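Local structure of acyl-CoA dehydrogenase (Geobacillus kaustophilus, 2PG0) at residues 36-47 and 87-95; 249-260 and 322-333. The protein is an FAD-dependent acyl-CoA dehydrogenase that probably introduces a double bond at the alpha-beta position of thioester-bound acyl chains. All coordinates share one frame; numbering follows the deposited sequence.

Contact 1: 36-47 and 87-95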
loop_
_atom_site.group_PDB
_atom_site.type_symbol
_atom_site.label_atom_id
_atom_site.label_comp_id
_atom_site.label_asym_id
_atom_site.label_seq_id
_atom_site.Cartn_x
_atom_site.Cartn_y
_atom_site.Cartn_z
ATOM N N TRP A 36 33.092 16.193 -3.795
ATOM C CA TRP A 36 33.137 15.779 -2.402
ATOM C C TRP A 36 32.742 14.309 -2.268
ATOM O O TRP A 36 33.352 13.559 -1.507
ATOM C CB TRP A 36 32.192 16.622 -1.566
ATOM C CG TRP A 36 32.531 18.070 -1.467
ATOM C CD1 TRP A 36 33.713 18.680 -1.795
ATOM C CD2 TRP A 36 31.674 19.094 -0.961
ATOM N NE1 TRP A 36 33.631 20.035 -1.541
ATOM C CE2 TRP A 36 32.393 20.312 -1.018
ATOM C CE3 TRP A 36 30.363 19.102 -0.464
ATOM C CZ2 TRP A 36 31.842 21.525 -0.597
ATOM C CZ3 TRP A 36 29.818 20.309 -0.044
ATOM C CH2 TRP A 36 30.558 21.502 -0.115
ATOM N N GLU A 37 31.718 13.908 -3.014
ATOM C CA GLU A 37 31.278 12.518 -3.007
ATOM C C GLU A 37 32.366 11.578 -3.506
ATOM O O GLU A 37 32.581 10.507 -2.930
ATOM C CB GLU A 37 30.012 12.356 -3.830
ATOM C CG GLU A 37 28.823 13.010 -3.192
ATOM C CD GLU A 37 27.552 12.489 -3.773
ATOM O OE1 GLU A 37 27.320 12.728 -4.980
ATOM O OE2 GLU A 37 26.802 11.819 -3.026
ATOM N N LYS A 38 33.054 11.995 -4.565
ATOM C CA LYS A 38 34.180 11.243 -5.120
ATOM C C LYS A 38 35.301 11.047 -4.105
ATOM O O LYS A 38 35.868 9.959 -4.010
ATOM C CB LYS A 38 34.739 11.954 -6.352
ATOM C CG LYS A 38 33.879 11.857 -7.587
ATOM C CD LYS A 38 34.545 12.620 -8.719
ATOM C CE LYS A 38 33.774 12.496 -10.016
ATOM N NZ LYS A 38 34.511 13.193 -11.111
ATOM N N ARG A 39 35.613 12.103 -3.355
ATOM C CA ARG A 39 36.667 12.061 -2.337
ATOM C C ARG A 39 36.223 11.312 -1.079
ATOM O O ARG A 39 37.057 10.770 -0.359
ATOM C CB ARG A 39 37.137 13.474 -1.968
ATOM C CG ARG A 39 37.697 14.289 -3.138
ATOM C CD ARG A 39 39.163 13.988 -3.413
ATOM N NE ARG A 39 40.039 14.643 -2.441
ATOM C CZ ARG A 39 40.476 15.899 -2.540
ATOM N NH1 ARG A 39 40.122 16.659 -3.573
ATOM N NH2 ARG A 39 41.269 16.399 -1.597
ATOM N N GLY A 40 34.914 11.298 -0.817
ATOM C CA GLY A 40 34.357 10.607 0.346
ATOM C C GLY A 40 34.274 11.458 1.600
ATOM O O GLY A 40 33.941 10.957 2.689
ATOM N N ILE A 41 34.560 12.750 1.450
ATOM C CA ILE A 41 34.602 13.675 2.574
ATOM C C ILE A 41 34.455 15.117 2.072
ATOM O O ILE A 41 34.863 15.438 0.950
ATOM C CB ILE A 41 35.909 13.481 3.420
ATOM C CG1 ILE A 41 35.810 14.162 4.796
ATOM C CG2 ILE A 41 37.156 13.893 2.617
ATOM C CD1 ILE A 41 36.883 13.685 5.803
ATOM N N ILE A 42 33.834 15.957 2.896
ATOM C CA ILE A 42 33.708 17.391 2.638
ATOM C C ILE A 42 34.897 18.092 3.316
ATOM O O ILE A 42 35.139 17.886 4.504
ATOM C CB ILE A 42 32.353 17.950 3.175
ATOM C CG1 ILE A 42 31.170 17.257 2.479
ATOM C CG2 ILE A 42 32.281 19.489 3.009
ATOM C CD1 ILE A 42 29.804 17.567 3.099
ATOM N N PRO A 43 35.638 18.931 2.568
ATOM C CA PRO A 43 36.867 19.494 3.139
ATOM C C PRO A 43 36.608 20.374 4.365
ATOM O O PRO A 43 35.579 21.065 4.438
ATOM C CB PRO A 43 37.455 20.318 1.982
ATOM C CG PRO A 43 36.307 20.594 1.069
ATOM C CD PRO A 43 35.379 19.422 1.203
ATOM N N ARG A 44 37.540 20.322 5.318
ATOM C CA ARG A 44 37.555 21.193 6.496
ATOM C C ARG A 44 37.388 22.665 6.143
ATOM O O ARG A 44 36.786 23.424 6.900
ATOM C CB ARG A 44 38.882 21.053 7.251
ATOM C CG ARG A 44 38.990 19.891 8.214
ATOM C CD ARG A 44 37.866 19.900 9.243
ATOM N NE ARG A 44 38.144 20.682 10.453
ATOM C CZ ARG A 44 38.427 20.147 11.642
ATOM N NH1 ARG A 44 38.496 18.827 11.793
ATOM N NH2 ARG A 44 38.635 20.933 12.686
ATOM N N SER A 45 37.954 23.064 5.007
ATOM C CA SER A 45 37.876 24.456 4.549
ATOM C C SER A 45 36.426 24.921 4.367
ATOM O O SER A 45 36.122 26.096 4.597
ATOM C CB SER A 45 38.695 24.658 3.268
ATOM O OG SER A 45 38.180 23.881 2.202
ATOM N N PHE A 46 35.536 23.998 3.984
ATOM C CA PHE A 46 34.112 24.324 3.873
ATOM C C PHE A 46 33.488 24.678 5.225
ATOM O O PHE A 46 32.748 25.651 5.326
ATOM C CB PHE A 46 33.301 23.209 3.192
ATOM C CG PHE A 46 31.834 23.539 3.063
ATOM C CD1 PHE A 46 31.389 24.412 2.068
ATOM C CD2 PHE A 46 30.906 23.024 3.965
ATOM C CE1 PHE A 46 30.032 24.746 1.953
ATOM C CE2 PHE A 46 29.548 23.343 3.857
ATOM C CZ PHE A 46 29.109 24.209 2.851
ATOM N N TRP A 47 33.772 23.874 6.249
ATOM C CA TRP A 47 33.338 24.170 7.616
ATOM C C TRP A 47 33.872 25.520 8.114
ATOM O O TRP A 47 33.156 26.274 8.783
ATOM C CB TRP A 47 33.817 23.069 8.558
ATOM C CG TRP A 47 33.050 21.778 8.433
ATOM C CD1 TRP A 47 33.188 20.826 7.464
ATOM C CD2 TRP A 47 32.042 21.297 9.329
ATOM N NE1 TRP A 47 32.317 19.776 7.701
ATOM C CE2 TRP A 47 31.607 20.041 8.842
ATOM C CE3 TRP A 47 31.463 21.806 10.500
ATOM C CZ2 TRP A 47 30.621 19.288 9.486
ATOM C CZ3 TRP A 47 30.479 21.061 11.138
ATOM C CH2 TRP A 47 30.072 19.810 10.628
ATOM N N SER A 87 24.632 14.505 2.148
ATOM C CA SER A 87 25.972 14.382 2.733
ATOM C C SER A 87 26.330 15.561 3.628
ATOM O O SER A 87 27.297 15.502 4.383
ATOM C CB SER A 87 27.039 14.161 1.657
ATOM O OG SER A 87 26.967 12.842 1.132
ATOM N N LEU A 88 25.533 16.622 3.552
ATOM C CA LEU A 88 25.736 17.800 4.392
ATOM C C LEU A 88 25.082 17.717 5.780
ATOM O O LEU A 88 25.130 18.685 6.556
ATOM C CB LEU A 88 25.286 19.050 3.636
ATOM C CG LEU A 88 26.332 19.480 2.598
ATOM C CD1 LEU A 88 25.683 20.332 1.524
ATOM C CD2 LEU A 88 27.521 20.209 3.240
ATOM N N VAL A 89 24.502 16.555 6.100
ATOM C CA VAL A 89 23.824 16.350 7.394
ATOM C C VAL A 89 24.720 16.545 8.610
ATOM O O VAL A 89 24.223 16.794 9.709
ATOM C CB VAL A 89 23.157 14.953 7.511
ATOM C CG1 VAL A 89 21.952 14.860 6.575
ATOM C CG2 VAL A 89 24.175 13.817 7.297
ATOM N N GLY A 90 26.031 16.415 8.409
ATOM C CA GLY A 90 27.011 16.608 9.483
ATOM C C GLY A 90 26.998 18.011 10.057
ATOM O O GLY A 90 27.332 18.208 11.229
ATOM N N ILE A 91 26.598 18.985 9.240
ATOM C CA ILE A 91 26.478 20.370 9.715
ATOM C C ILE A 91 25.303 20.533 10.676
ATOM O O ILE A 91 25.475 21.072 11.774
ATOM C CB ILE A 91 26.409 21.381 8.556
ATOM C CG1 ILE A 91 27.756 21.407 7.835
ATOM C CG2 ILE A 91 26.044 22.782 9.085
ATOM C CD1 ILE A 91 27.705 21.939 6.440
ATOM N N GLY A 92 24.120 20.064 10.264
ATOM C CA GLY A 92 22.940 20.053 11.132
ATOM C C GLY A 92 23.185 19.265 12.407
ATOM O O GLY A 92 22.703 19.635 13.474
ATOM N N LEU A 93 23.945 18.178 12.295
ATOM C CA LEU A 93 24.329 17.386 13.466
ATOM C C LEU A 93 25.169 18.222 14.451
ATOM O O LEU A 93 24.856 18.299 15.645
ATOM C CB LEU A 93 25.064 16.104 13.040
ATOM C CG LEU A 93 25.714 15.324 14.190
ATOM C CD1 LEU A 93 24.762 14.304 14.754
ATOM C CD2 LEU A 93 26.998 14.661 13.739
ATOM N N HIS A 94 26.212 18.865 13.932
ATOM C CA HIS A 94 27.053 19.778 14.722
ATOM C C HIS A 94 26.220 20.905 15.339
ATOM O O HIS A 94 26.245 21.099 16.552
ATOM C CB HIS A 94 28.199 20.326 13.844
ATOM C CG HIS A 94 29.029 21.398 14.489
ATOM N ND1 HIS A 94 30.075 21.122 15.345
ATOM C CD2 HIS A 94 28.996 22.747 14.363
ATOM C CE1 HIS A 94 30.632 22.253 15.742
ATOM N NE2 HIS A 94 30.000 23.254 15.156
ATOM N N ASN A 95 25.461 21.610 14.503
ATOM C CA ASN A 95 24.667 22.773 14.912
ATOM C C ASN A 95 23.559 22.459 15.915
ATOM O O ASN A 95 23.428 23.125 16.942
ATOM C CB ASN A 95 24.025 23.435 13.684
ATOM C CG ASN A 95 24.992 24.326 12.906
ATOM O OD1 ASN A 95 26.178 24.424 13.227
ATOM N ND2 ASN A 95 24.477 24.980 11.872
HETATM O O HOH W 1 25.124 12.486 -1.013
#
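W47 meets the start of helix 89-105 on two sides of its indole, and no direct hydrogen bond joins 36-47 to 87-95. The edge of its six-membered ring points at the face of the H94 imidazole in a T-shaped stack, centroids 5.4 Å apart and planes at 87°. At the same rim W47 CH2 lies 3.2 Å from G90 O, near the indole plane. Over one indole face sits I91 CG1, 4.0 Å from the centroid of the six-membered ring, a CH-pi contact. The H94 ring is fixed in its rotation by both nitrogens, ND1 bonded to T125 OG1 and NE2 to C118 O.

These residues belong to the all-helical N-terminal domain of the acyl-CoA dehydrogenase fold. Helix 33-39 ends in a Schellman motif with G40 at C-prime, and the chain then leads through I42 into helix 44-52; both helices pack against the 3-10 turn at 87-88 and the first turns of helix 89-105. F46 has CG anti to the backbone N (chi1 -180°), which turns its ring toward 87-95; CE2 touches I91 CD1, 3.5 Å away at the ring edge, and also meets L88 CD2. That leucine methyl is wedged among three side chains: besides F46 it meets W36 CZ3 at 4.0 Å and I42 CD1 at 3.5 Å, the last closer than usual for carbons. Helix 71-84 adds L81 against both L88 and I91.

At the polar end a water bridges the segments, hydrogen-bonded to E37 OE2 at 2.7 Å and to S87 OG at 2.9 Å; S87 OG also bonds A212 N.

Contact 2: 249-260 and 322-333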
loop_
_atom_site.group_PDB
_atom_site.type_symbol
_atom_site.label_atom_id
_atom_site.label_comp_id
_atom_site.label_asym_id
_atom_site.label_seq_id
_atom_site.Cartn_x
_atom_site.Cartn_y
_atom_site.Cartn_z
ATOM N N ARG A 249 15.255 13.972 16.202
ATOM C CA ARG A 249 14.229 13.403 15.331
ATOM C C ARG A 249 13.543 14.463 14.463
ATOM O O ARG A 249 13.209 14.199 13.303
ATOM C CB ARG A 249 13.229 12.577 16.148
ATOM C CG ARG A 249 13.863 11.276 16.625
ATOM C CD ARG A 249 13.227 10.692 17.870
ATOM N NE ARG A 249 14.024 9.549 18.320
ATOM C CZ ARG A 249 13.901 8.944 19.502
ATOM N NH1 ARG A 249 13.011 9.370 20.389
ATOM N NH2 ARG A 249 14.683 7.907 19.796
ATOM N N LEU A 250 13.361 15.659 15.022
ATOM C CA LEU A 250 12.786 16.773 14.270
ATOM C C LEU A 250 13.692 17.183 13.109
ATOM O O LEU A 250 13.208 17.474 12.011
ATOM C CB LEU A 250 12.488 17.973 15.186
ATOM C CG LEU A 250 11.775 19.187 14.561
ATOM C CD1 LEU A 250 10.497 18.778 13.797
ATOM C CD2 LEU A 250 11.461 20.239 15.623
ATOM N N VAL A 251 14.998 17.212 13.360
ATOM C CA VAL A 251 15.976 17.570 12.327
ATOM C C VAL A 251 15.940 16.568 11.171
ATOM O O VAL A 251 15.916 16.955 10.000
ATOM C CB VAL A 251 17.400 17.712 12.940
ATOM C CG1 VAL A 251 18.466 17.779 11.860
ATOM C CG2 VAL A 251 17.457 18.961 13.837
ATOM N N VAL A 252 15.899 15.280 11.503
ATOM C CA VAL A 252 15.754 14.236 10.487
ATOM C C VAL A 252 14.454 14.390 9.690
ATOM O O VAL A 252 14.471 14.283 8.467
ATOM C CB VAL A 252 15.870 12.825 11.107
ATOM C CG1 VAL A 252 15.463 11.743 10.105
ATOM C CG2 VAL A 252 17.303 12.606 11.598
ATOM N N ALA A 253 13.346 14.668 10.378
ATOM C CA ALA A 253 12.062 14.882 9.708
ATOM C C ALA A 253 12.133 16.064 8.741
ATOM O O ALA A 253 11.633 15.976 7.617
ATOM C CB ALA A 253 10.946 15.092 10.729
ATOM N N ILE A 254 12.769 17.155 9.179
ATOM C CA ILE A 254 12.936 18.345 8.321
ATOM C C ILE A 254 13.724 18.019 7.042
ATOM O O ILE A 254 13.300 18.396 5.940
ATOM C CB ILE A 254 13.572 19.534 9.086
ATOM C CG1 ILE A 254 12.597 20.059 10.148
ATOM C CG2 ILE A 254 13.983 20.659 8.113
ATOM C CD1 ILE A 254 13.234 20.953 11.225
ATOM N N ALA A 255 14.839 17.299 7.189
ATOM C CA ALA A 255 15.691 16.928 6.049
ATOM C C ALA A 255 14.994 15.974 5.082
ATOM O O ALA A 255 15.133 16.088 3.861
ATOM C CB ALA A 255 17.018 16.325 6.537
ATOM N N ALA A 256 14.241 15.020 5.624
ATOM C CA ALA A 256 13.502 14.101 4.769
ATOM C C ALA A 256 12.373 14.812 3.996
ATOM O O ALA A 256 12.130 14.505 2.821
ATOM C CB ALA A 256 12.965 12.929 5.581
ATOM N N GLN A 257 11.703 15.759 4.650
ATOM C CA GLN A 257 10.636 16.537 4.020
ATOM C C GLN A 257 11.211 17.319 2.836
ATOM O O GLN A 257 10.657 17.299 1.734
ATOM C CB GLN A 257 9.974 17.484 5.034
ATOM C CG GLN A 257 8.854 18.364 4.458
ATOM C CD GLN A 257 7.674 17.570 3.935
ATOM O OE1 GLN A 257 7.294 16.536 4.500
ATOM N NE2 GLN A 257 7.093 18.044 2.837
ATOM N N THR A 258 12.331 17.993 3.080
ATOM C CA THR A 258 13.036 18.731 2.026
ATOM C C THR A 258 13.492 17.830 0.869
ATOM O O THR A 258 13.368 18.203 -0.303
ATOM C CB THR A 258 14.240 19.494 2.597
ATOM O OG1 THR A 258 13.797 20.326 3.669
ATOM C CG2 THR A 258 14.868 20.375 1.525
ATOM N N ALA A 259 14.017 16.652 1.200
ATOM C CA ALA A 259 14.468 15.689 0.188
ATOM C C ALA A 259 13.313 15.277 -0.724
ATOM O O ALA A 259 13.469 15.236 -1.945
ATOM C CB ALA A 259 15.103 14.465 0.848
ATOM N N ALA A 260 12.151 14.999 -0.128
ATOM C CA ALA A 260 10.935 14.662 -0.881
ATOM C C ALA A 260 10.534 15.801 -1.833
ATOM O O ALA A 260 10.230 15.564 -3.009
ATOM C CB ALA A 260 9.792 14.343 0.076
ATOM N N VAL A 322 6.751 14.332 17.184
ATOM C CA VAL A 322 8.034 14.294 16.482
ATOM C C VAL A 322 8.359 12.867 16.008
ATOM O O VAL A 322 8.951 12.682 14.950
ATOM C CB VAL A 322 9.195 14.922 17.321
ATOM C CG1 VAL A 322 9.661 13.996 18.448
ATOM C CG2 VAL A 322 10.356 15.268 16.420
ATOM N N SER A 323 7.948 11.868 16.789
ATOM C CA SER A 323 8.116 10.462 16.405
ATOM C C SER A 323 7.244 10.119 15.199
ATOM O O SER A 323 7.693 9.419 14.281
ATOM C CB SER A 323 7.811 9.540 17.589
ATOM O OG SER A 323 8.715 9.801 18.658
ATOM N N MET A 324 6.009 10.628 15.211
ATOM C CA MET A 324 5.100 10.570 14.057
ATOM C C MET A 324 5.730 11.201 12.817
ATOM O O MET A 324 5.794 10.583 11.745
ATOM C CB MET A 324 3.788 11.303 14.388
ATOM C CG MET A 324 2.844 10.537 15.317
ATOM S SD MET A 324 1.338 11.450 15.739
ATOM C CE MET A 324 0.442 10.148 16.600
ATOM N N ALA A 325 6.189 12.440 12.971
ATOM C CA ALA A 325 6.821 13.176 11.880
ATOM C C ALA A 325 8.015 12.402 11.308
ATOM O O ALA A 325 8.105 12.199 10.096
ATOM C CB ALA A 325 7.240 14.575 12.360
ATOM N N LYS A 326 8.889 11.921 12.189
ATOM C CA LYS A 326 10.095 11.204 11.770
ATOM C C LYS A 326 9.796 9.955 10.934
ATOM O O LYS A 326 10.331 9.812 9.842
ATOM C CB LYS A 326 10.963 10.858 12.982
ATOM C CG LYS A 326 12.416 10.496 12.647
ATOM C CD LYS A 326 12.523 9.028 12.228
ATOM C CE LYS A 326 13.954 8.609 12.013
ATOM N NZ LYS A 326 14.067 7.233 11.488
ATOM N N TRP A 327 8.962 9.045 11.437
ATOM C CA TRP A 327 8.735 7.809 10.698
ATOM C C TRP A 327 7.915 8.035 9.432
ATOM O O TRP A 327 8.264 7.522 8.369
ATOM C CB TRP A 327 8.169 6.673 11.586
ATOM C CG TRP A 327 6.666 6.601 11.706
ATOM C CD1 TRP A 327 5.906 7.052 12.745
ATOM C CD2 TRP A 327 5.751 6.024 10.759
ATOM N NE1 TRP A 327 4.573 6.806 12.502
ATOM C CE2 TRP A 327 4.449 6.178 11.289
ATOM C CE3 TRP A 327 5.905 5.407 9.512
ATOM C CZ2 TRP A 327 3.308 5.732 10.616
ATOM C CZ3 TRP A 327 4.767 4.958 8.837
ATOM C CH2 TRP A 327 3.485 5.129 9.393
ATOM N N TRP A 328 6.844 8.814 9.535
ATOM C CA TRP A 328 5.938 8.963 8.401
ATOM C C TRP A 328 6.576 9.728 7.241
ATOM O O TRP A 328 6.433 9.324 6.092
ATOM C CB TRP A 328 4.613 9.604 8.815
ATOM C CG TRP A 328 3.590 9.485 7.731
ATOM C CD1 TRP A 328 2.695 8.459 7.550
ATOM C CD2 TRP A 328 3.367 10.408 6.658
ATOM N NE1 TRP A 328 1.924 8.699 6.439
ATOM C CE2 TRP A 328 2.313 9.887 5.871
ATOM C CE3 TRP A 328 3.940 11.638 6.297
ATOM C CZ2 TRP A 328 1.824 10.549 4.740
ATOM C CZ3 TRP A 328 3.456 12.297 5.174
ATOM C CH2 TRP A 328 2.406 11.751 4.408
ATOM N N ILE A 329 7.287 10.808 7.555
ATOM C CA ILE A 329 7.936 11.623 6.519
ATOM C C ILE A 329 9.091 10.864 5.846
ATOM O O ILE A 329 9.265 10.945 4.628
ATOM C CB ILE A 329 8.369 13.022 7.031
ATOM C CG1 ILE A 329 7.132 13.856 7.390
ATOM C CG2 ILE A 329 9.161 13.772 5.953
ATOM C CD1 ILE A 329 7.435 15.162 8.153
ATOM N N THR A 330 9.873 10.126 6.629
ATOM C CA THR A 330 10.955 9.334 6.032
ATOM C C THR A 330 10.410 8.244 5.098
ATOM O O THR A 330 10.923 8.069 3.991
ATOM C CB THR A 330 11.964 8.779 7.067
ATOM O OG1 THR A 330 11.296 7.938 8.026
ATOM C CG2 THR A 330 12.713 9.921 7.771
ATOM N N GLU A 331 9.364 7.526 5.524
ATOM C CA GLU A 331 8.725 6.536 4.641
ATOM C C GLU A 331 8.135 7.195 3.396
ATOM O O GLU A 331 8.255 6.658 2.300
ATOM C CB GLU A 331 7.649 5.717 5.363
ATOM C CG GLU A 331 8.181 4.771 6.439
ATOM C CD GLU A 331 9.236 3.764 5.944
ATOM O OE1 GLU A 331 9.268 3.416 4.745
ATOM O OE2 GLU A 331 10.032 3.301 6.786
ATOM N N MET A 332 7.516 8.362 3.576
ATOM C CA MET A 332 6.921 9.110 2.469
ATOM C C MET A 332 7.995 9.523 1.458
ATOM O O MET A 332 7.794 9.418 0.256
ATOM C CB MET A 332 6.210 10.348 3.002
ATOM C CG MET A 332 5.195 10.934 2.058
ATOM S SD MET A 332 4.899 12.641 2.536
ATOM C CE MET A 332 6.457 13.355 1.931
ATOM N N ALA A 333 9.145 9.963 1.963
ATOM C CA ALA A 333 10.236 10.396 1.099
ATOM C C ALA A 333 10.823 9.203 0.339
ATOM O O ALA A 333 11.205 9.327 -0.826
ATOM C CB ALA A 333 11.295 11.130 1.909
HETATM O O HOH W 2 10.753 10.580 20.141
#
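A253 and A256 let helix 249-260 settle against helix 322-333, two members of the C-terminal helical bundle of the acyl-CoA dehydrogenase fold. The short segments run nearly in the same direction, at 30°, with axes 8.3 Å apart at closest approach. Small side chains make this closeness possible: A253 CB lies 4.1 Å from A325 CB, and A260 CB meets A333 CB at 4.0 Å. V322 CG2 comes within 3.3 Å of L250 N. I329 fills the middle. Its CG2, anti to the backbone N, reaches 3.5 Å from Q257 N and also touches A256 CB and Q257 OE1. An alanine in place of I329 is likely to open a gap against A256 and Q257 and leave the Q257 side chain less firmly packed. Q257 NE2 is bonded to E261 OE2 and I298 O.

Toward V252 and the end of R249, both partly exposed, contact is looser and carried by longer chains. V252 CG1 touches K326 CE and T330 CG2, each at 4.0 Å, while the K326 ammonium goes on to N372, G370 and S365. The R249 guanidinium leads away, its NE bonded to A369 O. A water accepts from R249 NH1 and donates to S323 OG, each at 2.6 Å.

How the contacts relate
Contact 1 lies in the N-terminal helical domain and contact 2 in the C-terminal bundle, on opposite sides of the chain's centre. Their centres are 21 Å apart; their nearest atoms come within about 5 Å without touching. Helix 71-84 links them, since its L81 packs on 87-95 while E79, E82 and K83 touch 249-260. Both lie near bound FAD without touching it: the R249 side chain and G90 are each about 8 Å from a bound FAD. Contact 1 neighbours the FAD-binding T162, about 4 Å from G90, whereas K326 of contact 2 is about 6 Å from T371 and 8 Å from E373, side chain to side chain.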